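Local coordinates for protein 6-phosphogluconate dehydrogenase (Pseudomonas syringae, PDB 5U5G) that probably reduces 2-oxopropylphosphonate with NADPH in the biosynthesis of fosfomycin, as a member of the 6-phosphogluconate and 3-hydroxyisobutyrate dehydrogenase families, at residues G90-D95 against D117-P122; A187-S192 against C280-V285. One frame throughout, in Å; residues are numbered along the deposited sequence.

Contact 1: G90-D95 against D117-P122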
ATOM      1  N   GLY A  90       6.428  13.473 -38.646  1.00 27.21           N
ATOM      2  CA  GLY A  90       6.607  14.379 -37.533  1.00 30.48           C
ATOM      3  C   GLY A  90       5.472  14.407 -36.525  1.00 32.86           C
ATOM      4  O   GLY A  90       5.598  15.089 -35.494  1.00 34.42           O
ATOM      5  N   ASP A  91       4.371  13.703 -36.785  1.00 30.26           N
ATOM      6  CA  ASP A  91       3.287  13.611 -35.814  1.00 25.23           C
ATOM      7  C   ASP A  91       3.711  12.762 -34.616  1.00 27.32           C
ATOM      8  O   ASP A  91       4.593  11.904 -34.708  1.00 25.36           O
ATOM      9  CB  ASP A  91       2.028  13.010 -36.452  1.00 25.84           C
ATOM     10  CG  ASP A  91       1.297  13.996 -37.363  1.00 32.99           C
ATOM     11  OD1 ASP A  91       1.741  15.164 -37.471  1.00 31.26           O
ATOM     12  OD2 ASP A  91       0.263  13.614 -37.951  1.00 32.46           O
ATOM     13  N   ILE A  92       3.066  13.016 -33.478  1.00 25.29           N
ATOM     14  CA  ILE A  92       3.309  12.271 -32.247  1.00 25.65           C
ATOM     15  C   ILE A  92       1.968  11.807 -31.684  1.00 28.50           C
ATOM     16  O   ILE A  92       1.027  12.604 -31.583  1.00 22.97           O
ATOM     17  CB  ILE A  92       4.068  13.122 -31.208  1.00 26.72           C
ATOM     18  CG1 ILE A  92       5.414  13.584 -31.774  1.00 28.55           C
ATOM     19  CG2 ILE A  92       4.266  12.336 -29.904  1.00 23.66           C
ATOM     20  CD1 ILE A  92       6.097  14.672 -30.951  1.00 30.98           C
ATOM     21  N   VAL A  93       1.870  10.521 -31.338  1.00 25.18           N
ATOM     22  CA  VAL A  93       0.723   9.991 -30.605  1.00 25.78           C
ATOM     23  C   VAL A  93       1.194   9.546 -29.224  1.00 22.36           C
ATOM     24  O   VAL A  93       2.157   8.776 -29.099  1.00 23.32           O
ATOM     25  CB  VAL A  93       0.031   8.843 -31.364  1.00 23.03           C
ATOM     26  CG1 VAL A  93      -0.949   8.121 -30.461  1.00 25.65           C
ATOM     27  CG2 VAL A  93      -0.695   9.382 -32.599  1.00 26.08           C
ATOM     28  N   VAL A  94       0.529  10.047 -28.195  1.00 20.97           N
ATOM     29  CA  VAL A  94       0.828   9.712 -26.807  1.00 25.71           C
ATOM     30  C   VAL A  94      -0.271   8.761 -26.344  1.00 22.55           C
ATOM     31  O   VAL A  94      -1.412   9.177 -26.129  1.00 20.07           O
ATOM     32  CB  VAL A  94       0.909  10.969 -25.934  1.00 25.45           C
ATOM     33  CG1 VAL A  94       1.136  10.616 -24.459  1.00 19.92           C
ATOM     34  CG2 VAL A  94       1.996  11.900 -26.467  1.00 23.09           C
ATOM     35  N   ASP A  95       0.050   7.473 -26.223  1.00 20.36           N
ATOM     36  CA  ASP A  95      -0.961   6.462 -25.910  1.00 23.68           C
ATOM     37  C   ASP A  95      -0.956   6.255 -24.399  1.00 23.47           C
ATOM     38  O   ASP A  95       0.007   5.723 -23.837  1.00 20.55           O
ATOM     39  CB  ASP A  95      -0.697   5.159 -26.667  1.00 20.89           C
ATOM     40  CG  ASP A  95      -1.893   4.187 -26.632  1.00 23.93           C
ATOM     41  OD1 ASP A  95      -2.688   4.232 -25.669  1.00 19.75           O
ATOM     42  OD2 ASP A  95      -2.028   3.361 -27.573  1.00 21.84           O
ATOM     43  N   ASP A 117       6.068   9.325 -34.473  1.00 26.84           N
ATOM     44  CA  ASP A 117       6.530   8.846 -33.175  1.00 27.09           C
ATOM     45  C   ASP A 117       5.374   8.358 -32.316  1.00 30.42           C
ATOM     46  O   ASP A 117       4.431   9.109 -32.046  1.00 25.30           O
ATOM     47  CB  ASP A 117       7.282   9.928 -32.406  1.00 29.26           C
ATOM     48  CG  ASP A 117       8.764   9.923 -32.713  1.00 33.45           C
ATOM     49  OD1 ASP A 117       9.498   9.108 -32.101  1.00 31.24           O
ATOM     50  OD2 ASP A 117       9.179  10.730 -33.567  1.00 31.48           O
ATOM     51  N   TYR A 118       5.469   7.108 -31.873  1.00 25.44           N
ATOM     52  CA  TYR A 118       4.624   6.584 -30.807  1.00 26.04           C
ATOM     53  C   TYR A 118       5.284   6.892 -29.466  1.00 25.46           C
ATOM     54  O   TYR A 118       6.472   6.609 -29.280  1.00 23.72           O
ATOM     55  CB  TYR A 118       4.436   5.074 -30.989  1.00 24.82           C
ATOM     56  CG  TYR A 118       3.430   4.406 -30.059  1.00 24.96           C
ATOM     57  CD1 TYR A 118       2.061   4.614 -30.220  1.00 22.84           C
ATOM     58  CD2 TYR A 118       3.851   3.528 -29.058  1.00 25.03           C
ATOM     59  CE1 TYR A 118       1.135   3.986 -29.393  1.00 24.05           C
ATOM     60  CE2 TYR A 118       2.937   2.897 -28.220  1.00 24.44           C
ATOM     61  CZ  TYR A 118       1.580   3.134 -28.393  1.00 23.50           C
ATOM     62  OH  TYR A 118       0.671   2.510 -27.568  1.00 24.01           O
ATOM     63  N   ILE A 119       4.533   7.504 -28.551  1.00 24.11           N
ATOM     64  CA  ILE A 119       4.961   7.667 -27.163  1.00 21.80           C
ATOM     65  C   ILE A 119       4.068   6.778 -26.306  1.00 25.06           C
ATOM     66  O   ILE A 119       2.848   6.982 -26.229  1.00 24.76           O
ATOM     67  CB  ILE A 119       4.910   9.127 -26.701  1.00 22.02           C
ATOM     68  CG1 ILE A 119       5.927   9.981 -27.478  1.00 25.17           C
ATOM     69  CG2 ILE A 119       5.193   9.227 -25.203  1.00 21.75           C
ATOM     70  CD1 ILE A 119       7.385   9.564 -27.283  1.00 27.69           C
ATOM     71  N   GLU A 120       4.682   5.772 -25.692  1.00 22.80           N
ATOM     72  CA  GLU A 120       4.015   4.797 -24.839  1.00 24.28           C
ATOM     73  C   GLU A 120       3.961   5.379 -23.427  1.00 22.36           C
ATOM     74  O   GLU A 120       4.994   5.505 -22.770  1.00 24.16           O
ATOM     75  CB  GLU A 120       4.795   3.483 -24.918  1.00 22.73           C
ATOM     76  CG  GLU A 120       4.506   2.397 -23.905  1.00 22.46           C
ATOM     77  CD  GLU A 120       5.548   1.265 -23.972  1.00 22.80           C
ATOM     78  OE1 GLU A 120       6.267   1.149 -24.993  1.00 22.35           O
ATOM     79  OE2 GLU A 120       5.664   0.505 -22.994  1.00 20.15           O
ATOM     80  N   CYS A 121       2.766   5.776 -22.966  1.00 20.29           N
ATOM     81  CA  CYS A 121       2.640   6.603 -21.758  1.00 22.11           C
ATOM     82  C   CYS A 121       1.512   6.119 -20.844  1.00 21.22           C
ATOM     83  O   CYS A 121       0.543   6.848 -20.586  1.00 21.36           O
ATOM     84  CB  CYS A 121       2.431   8.068 -22.155  1.00 20.97           C
ATOM     85  SG  CYS A 121       2.613   9.279 -20.814  1.00 24.83           S
ATOM     86  N   PRO A 122       1.606   4.896 -20.307  1.00 22.17           N
ATOM     87  CA  PRO A 122       0.606   4.469 -19.317  1.00 21.68           C
ATOM     88  C   PRO A 122       0.694   5.352 -18.078  1.00 23.28           C
ATOM     89  O   PRO A 122       1.740   5.941 -17.788  1.00 21.08           O
ATOM     90  CB  PRO A 122       0.985   3.013 -19.014  1.00 20.84           C
ATOM     91  CG  PRO A 122       2.456   2.899 -19.391  1.00 20.83           C
ATOM     92  CD  PRO A 122       2.619   3.846 -20.565  1.00 20.40           C
TER
HETATM   93  O   HOH W   1       7.548  12.704 -34.882  1.00 32.74           O
HETATM   94  O   HOH W   2       1.077   2.964 -24.763  1.00 26.00           O

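Contact 2: A187-S192 against C280-V285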
ATOM      1  N   ALA A 187      -7.096  -5.229   1.258  1.00 18.84           N
ATOM      2  CA  ALA A 187      -7.697  -4.155   2.042  1.00 17.89           C
ATOM      3  C   ALA A 187      -9.188  -4.392   2.230  1.00 19.18           C
ATOM      4  O   ALA A 187      -9.720  -4.189   3.327  1.00 19.29           O
ATOM      5  CB  ALA A 187      -7.431  -2.796   1.382  1.00 15.30           C
ATOM      6  N   ILE A 188      -9.874  -4.874   1.186  1.00 19.63           N
ATOM      7  CA  ILE A 188     -11.302  -5.186   1.304  1.00 20.23           C
ATOM      8  C   ILE A 188     -11.531  -6.337   2.284  1.00 21.83           C
ATOM      9  O   ILE A 188     -12.506  -6.337   3.052  1.00 21.31           O
ATOM     10  CB  ILE A 188     -11.903  -5.480  -0.088  1.00 19.58           C
ATOM     11  CG1 ILE A 188     -11.901  -4.211  -0.935  1.00 18.92           C
ATOM     12  CG2 ILE A 188     -13.340  -6.005   0.032  1.00 21.52           C
ATOM     13  CD1 ILE A 188     -12.429  -4.410  -2.349  1.00 22.83           C
ATOM     14  N   GLU A 189     -10.640  -7.326   2.294  1.00 22.09           N
ATOM     15  CA  GLU A 189     -10.788  -8.402   3.269  1.00 21.96           C
ATOM     16  C   GLU A 189     -10.584  -7.890   4.688  1.00 21.11           C
ATOM     17  O   GLU A 189     -11.313  -8.274   5.606  1.00 20.70           O
ATOM     18  CB  GLU A 189      -9.811  -9.533   2.960  1.00 21.05           C
ATOM     19  CG  GLU A 189     -10.239 -10.362   1.767  1.00 24.00           C
ATOM     20  CD  GLU A 189      -9.365 -11.581   1.571  1.00 20.93           C
ATOM     21  OE1 GLU A 189      -8.724 -12.017   2.553  1.00 23.49           O
ATOM     22  OE2 GLU A 189      -9.325 -12.110   0.445  1.00 20.81           O
ATOM     23  N   VAL A 190      -9.608  -7.006   4.883  1.00 19.59           N
ATOM     24  CA  VAL A 190      -9.311  -6.528   6.225  1.00 20.28           C
ATOM     25  C   VAL A 190     -10.420  -5.608   6.731  1.00 22.16           C
ATOM     26  O   VAL A 190     -10.866  -5.726   7.879  1.00 22.03           O
ATOM     27  CB  VAL A 190      -7.927  -5.858   6.220  1.00 19.86           C
ATOM     28  CG1 VAL A 190      -7.764  -4.909   7.378  1.00 21.79           C
ATOM     29  CG2 VAL A 190      -6.852  -6.953   6.256  1.00 18.95           C
ATOM     30  N   ILE A 191     -10.906  -4.705   5.877  1.00 19.68           N
ATOM     31  CA  ILE A 191     -12.030  -3.850   6.253  1.00 21.73           C
ATOM     32  C   ILE A 191     -13.253  -4.697   6.576  1.00 22.45           C
ATOM     33  O   ILE A 191     -13.953  -4.449   7.566  1.00 21.94           O
ATOM     34  CB  ILE A 191     -12.334  -2.830   5.139  1.00 19.22           C
ATOM     35  CG1 ILE A 191     -11.161  -1.861   4.970  1.00 17.83           C
ATOM     36  CG2 ILE A 191     -13.623  -2.080   5.456  1.00 21.28           C
ATOM     37  CD1 ILE A 191     -11.218  -1.058   3.699  1.00 20.66           C
ATOM     38  N   SER A 192     -13.516  -5.722   5.758  1.00 22.41           N
ATOM     39  CA  SER A 192     -14.707  -6.545   5.962  1.00 21.98           C
ATOM     40  C   SER A 192     -14.648  -7.278   7.294  1.00 23.42           C
ATOM     41  O   SER A 192     -15.633  -7.311   8.044  1.00 21.63           O
ATOM     42  CB  SER A 192     -14.866  -7.542   4.815  1.00 21.18           C
ATOM     43  OG  SER A 192     -15.052  -6.846   3.600  1.00 24.66           O
ATOM     44  N   CYS A 280     -14.215  -2.401  -6.628  1.00 20.13           N
ATOM     45  CA  CYS A 280     -14.444  -2.606  -5.201  1.00 24.47           C
ATOM     46  C   CYS A 280     -15.665  -3.458  -4.899  1.00 21.45           C
ATOM     47  O   CYS A 280     -15.971  -3.642  -3.722  1.00 23.12           O
ATOM     48  CB  CYS A 280     -14.578  -1.264  -4.485  1.00 20.87           C
ATOM     49  SG  CYS A 280     -13.092  -0.248  -4.553  1.00 22.66           S
ATOM     50  N   GLN A 281     -16.363  -3.992  -5.905  1.00 26.11           N
ATOM     51  CA  GLN A 281     -17.487  -4.890  -5.632  1.00 23.56           C
ATOM     52  C   GLN A 281     -17.054  -6.238  -5.059  1.00 23.00           C
ATOM     53  O   GLN A 281     -17.916  -7.050  -4.699  1.00 23.06           O
ATOM     54  CB  GLN A 281     -18.319  -5.078  -6.903  1.00 22.91           C
ATOM     55  CG  GLN A 281     -19.439  -4.032  -7.029  1.00 23.57           C
ATOM     56  CD  GLN A 281     -20.447  -4.151  -5.895  1.00 27.52           C
ATOM     57  OE1 GLN A 281     -21.183  -5.129  -5.820  1.00 31.23           O
ATOM     58  NE2 GLN A 281     -20.472  -3.169  -4.999  1.00 31.96           N
ATOM     59  N   TYR A 282     -15.746  -6.497  -4.956  1.00 20.33           N
ATOM     60  CA  TYR A 282     -15.287  -7.595  -4.113  1.00 20.91           C
ATOM     61  C   TYR A 282     -15.922  -7.528  -2.721  1.00 22.97           C
ATOM     62  O   TYR A 282     -16.161  -8.570  -2.107  1.00 22.44           O
ATOM     63  CB  TYR A 282     -13.760  -7.569  -4.001  1.00 21.61           C
ATOM     64  CG  TYR A 282     -13.144  -8.776  -3.291  1.00 21.73           C
ATOM     65  CD1 TYR A 282     -13.654 -10.055  -3.475  1.00 20.17           C
ATOM     66  CD2 TYR A 282     -12.021  -8.632  -2.480  1.00 19.94           C
ATOM     67  CE1 TYR A 282     -13.070 -11.165  -2.849  1.00 22.73           C
ATOM     68  CE2 TYR A 282     -11.432  -9.731  -1.848  1.00 18.69           C
ATOM     69  CZ  TYR A 282     -11.952 -10.987  -2.042  1.00 23.71           C
ATOM     70  OH  TYR A 282     -11.360 -12.063  -1.409  1.00 23.37           O
ATOM     71  N   PHE A 283     -16.183  -6.313  -2.213  1.00 22.83           N
ATOM     72  CA  PHE A 283     -16.883  -6.138  -0.938  1.00 25.10           C
ATOM     73  C   PHE A 283     -18.158  -6.963  -0.893  1.00 28.69           C
ATOM     74  O   PHE A 283     -18.391  -7.722   0.049  1.00 27.78           O
ATOM     75  CB  PHE A 283     -17.239  -4.659  -0.710  1.00 24.28           C
ATOM     76  CG  PHE A 283     -16.230  -3.894   0.103  1.00 26.37           C
ATOM     77  CD1 PHE A 283     -15.951  -4.256   1.419  1.00 25.24           C
ATOM     78  CD2 PHE A 283     -15.582  -2.791  -0.441  1.00 21.30           C
ATOM     79  CE1 PHE A 283     -15.018  -3.533   2.165  1.00 23.03           C
ATOM     80  CE2 PHE A 283     -14.669  -2.061   0.293  1.00 21.32           C
ATOM     81  CZ  PHE A 283     -14.382  -2.433   1.599  1.00 22.76           C
ATOM     82  N   SER A 284     -19.004  -6.828  -1.915  1.00 26.94           N
ATOM     83  CA  SER A 284     -20.281  -7.525  -1.867  1.00 28.51           C
ATOM     84  C   SER A 284     -20.128  -9.007  -2.171  1.00 31.01           C
ATOM     85  O   SER A 284     -20.839  -9.827  -1.585  1.00 33.56           O
ATOM     86  CB  SER A 284     -21.276  -6.867  -2.827  1.00 28.50           C
ATOM     87  OG  SER A 284     -20.829  -6.986  -4.165  1.00 33.30           O
ATOM     88  N   VAL A 285     -19.198  -9.376  -3.056  1.00 28.42           N
ATOM     89  CA  VAL A 285     -18.951 -10.793  -3.321  1.00 28.10           C
ATOM     90  C   VAL A 285     -18.440 -11.476  -2.066  1.00 35.82           C
ATOM     91  O   VAL A 285     -18.856 -12.592  -1.729  1.00 39.40           O
ATOM     92  CB  VAL A 285     -17.962 -10.959  -4.490  1.00 31.34           C
ATOM     93  CG1 VAL A 285     -17.477 -12.397  -4.573  1.00 33.57           C
ATOM     94  CG2 VAL A 285     -18.609 -10.530  -5.799  1.00 32.03           C
TER
HETATM   95  O   HOH W   3     -17.718  -7.615   2.633  1.00 38.16           O

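Contact 1: G90-D95 against D117-P122
The Tyr118 ring and the Asp95 carboxylate stand almost at right angles, their planes 81° apart. Asp95 OD2 lies in the ring plane, at the hydroxyl edge, and takes a 2.8 Å hydrogen bond from Tyr118 OH, which arrives from above the carboxylate plane. Asp95 CB approaches the ring obliquely, 3.5 Å from Tyr118 CE1, while His108 and Phe111 of helix 101-113 meet the same ring, His108 edge-to-face. With CG opposite the backbone N (chi1 -172°), the tyrosine leans forward along its strand, which brings its hydroxyl to Asp95; Val93 O, on its partner in register, approaches the ring obliquely. The carboxylate is gripped further by Tyr76 OH on OD2 and Ser97 OG on OD1, and a water donates to both Tyr118 OH and Asp95 O.

Ile92, Val94 and Ile119 point to the other face of the sheet. Ile92 CG2 lies 3.8 Å from Ile119 CG1, and Val94 CG1 rests 3.7 Å from Cys121 CB; Ile92, Ile119 and Cys121 also pack on helix 143-156. Between the two layers the backbones are laced by alternating bonds, from Asp117 N to Asp91 O through to Cys121 N on Asp95 O, with Val93 O accepting from Ile119 N at 2.8 Å. The strands run parallel and are joined through helix 101-113, a beta-alpha-beta unit of the Rossmann-type nucleotide-binding domain.

Contact 2: A187-S192 against C280-V285
Ile188 meets Phe283 and Tyr282 where two helices pack together in the all-helical C-terminal part of this dehydrogenase fold: the long helix 168-196 and the short helix 282-287, the last one modelled. Its CG2 methyl sits over one face of the Phe283 ring, a CH-pi contact 3.5 Å from the centroid and 17° off the ring normal. The other branch runs toward Cys280 and Tyr282, and Ile188 CD1 touches Tyr282 CB at 3.8 Å. Ile191 approaches Phe283 differently: its CG2 lies at the ring edge, near the plane, 3.9 Å from Phe283 CE1.

A polar clasp flanks this apolar core. Tyr282 OH donates to Glu189 OE2 at 2.8 Å, using the anti side of the carboxylate and lying 23° out of its plane. The glutamate chain is extended beyond CG, which carries the acid across to the phenol edge. The same carboxylate also faces the second subunit, where Phe258 N binds OE2 and Ser259 OG binds OE1. One acid thus ties helix 282-287 to the dimer interface, and the several donors fix its rotation.

Further out, helix 216-226 backs Ile191 through Ala221 and Leu222, helix 257-273 supports Tyr282 through Thr265 and Val269, and Leu286 packs on Ile188. Ile188 O receives Ser192 N and Ser192 OG from opposite faces of its carbonyl plane, the hydroxyl at 2.7 Å. That hydroxyl oxygen, Ser192 OG, also accepts from a water that donates to Phe283 O at 2.7 Å.

How the contacts relate
Contact 1 belongs to the nucleotide-binding domain and contact 2 to the helical one, on opposite sides of the chain's centre. Their centres are 37 Å apart, with about 20 Å between nearest atoms, yet helix 168-196 is common to both surroundings. Near its start it packs on Pro122 of contact 1 through Ala169, Gln170 and Lys173; farther on, residues 187-192 form half of contact 2. Between them lies the active-site region, where Lys173, Asn177 and Glu180 line the 2-oxopropylphosphonate pocket along with Ser124, just beyond contact 1. The Pro122 side chain is about 8 Å from that ligand and 7 Å from NADP; the Cys280 side chain is about 10 Å from a bound 2-oxopropylphosphonate.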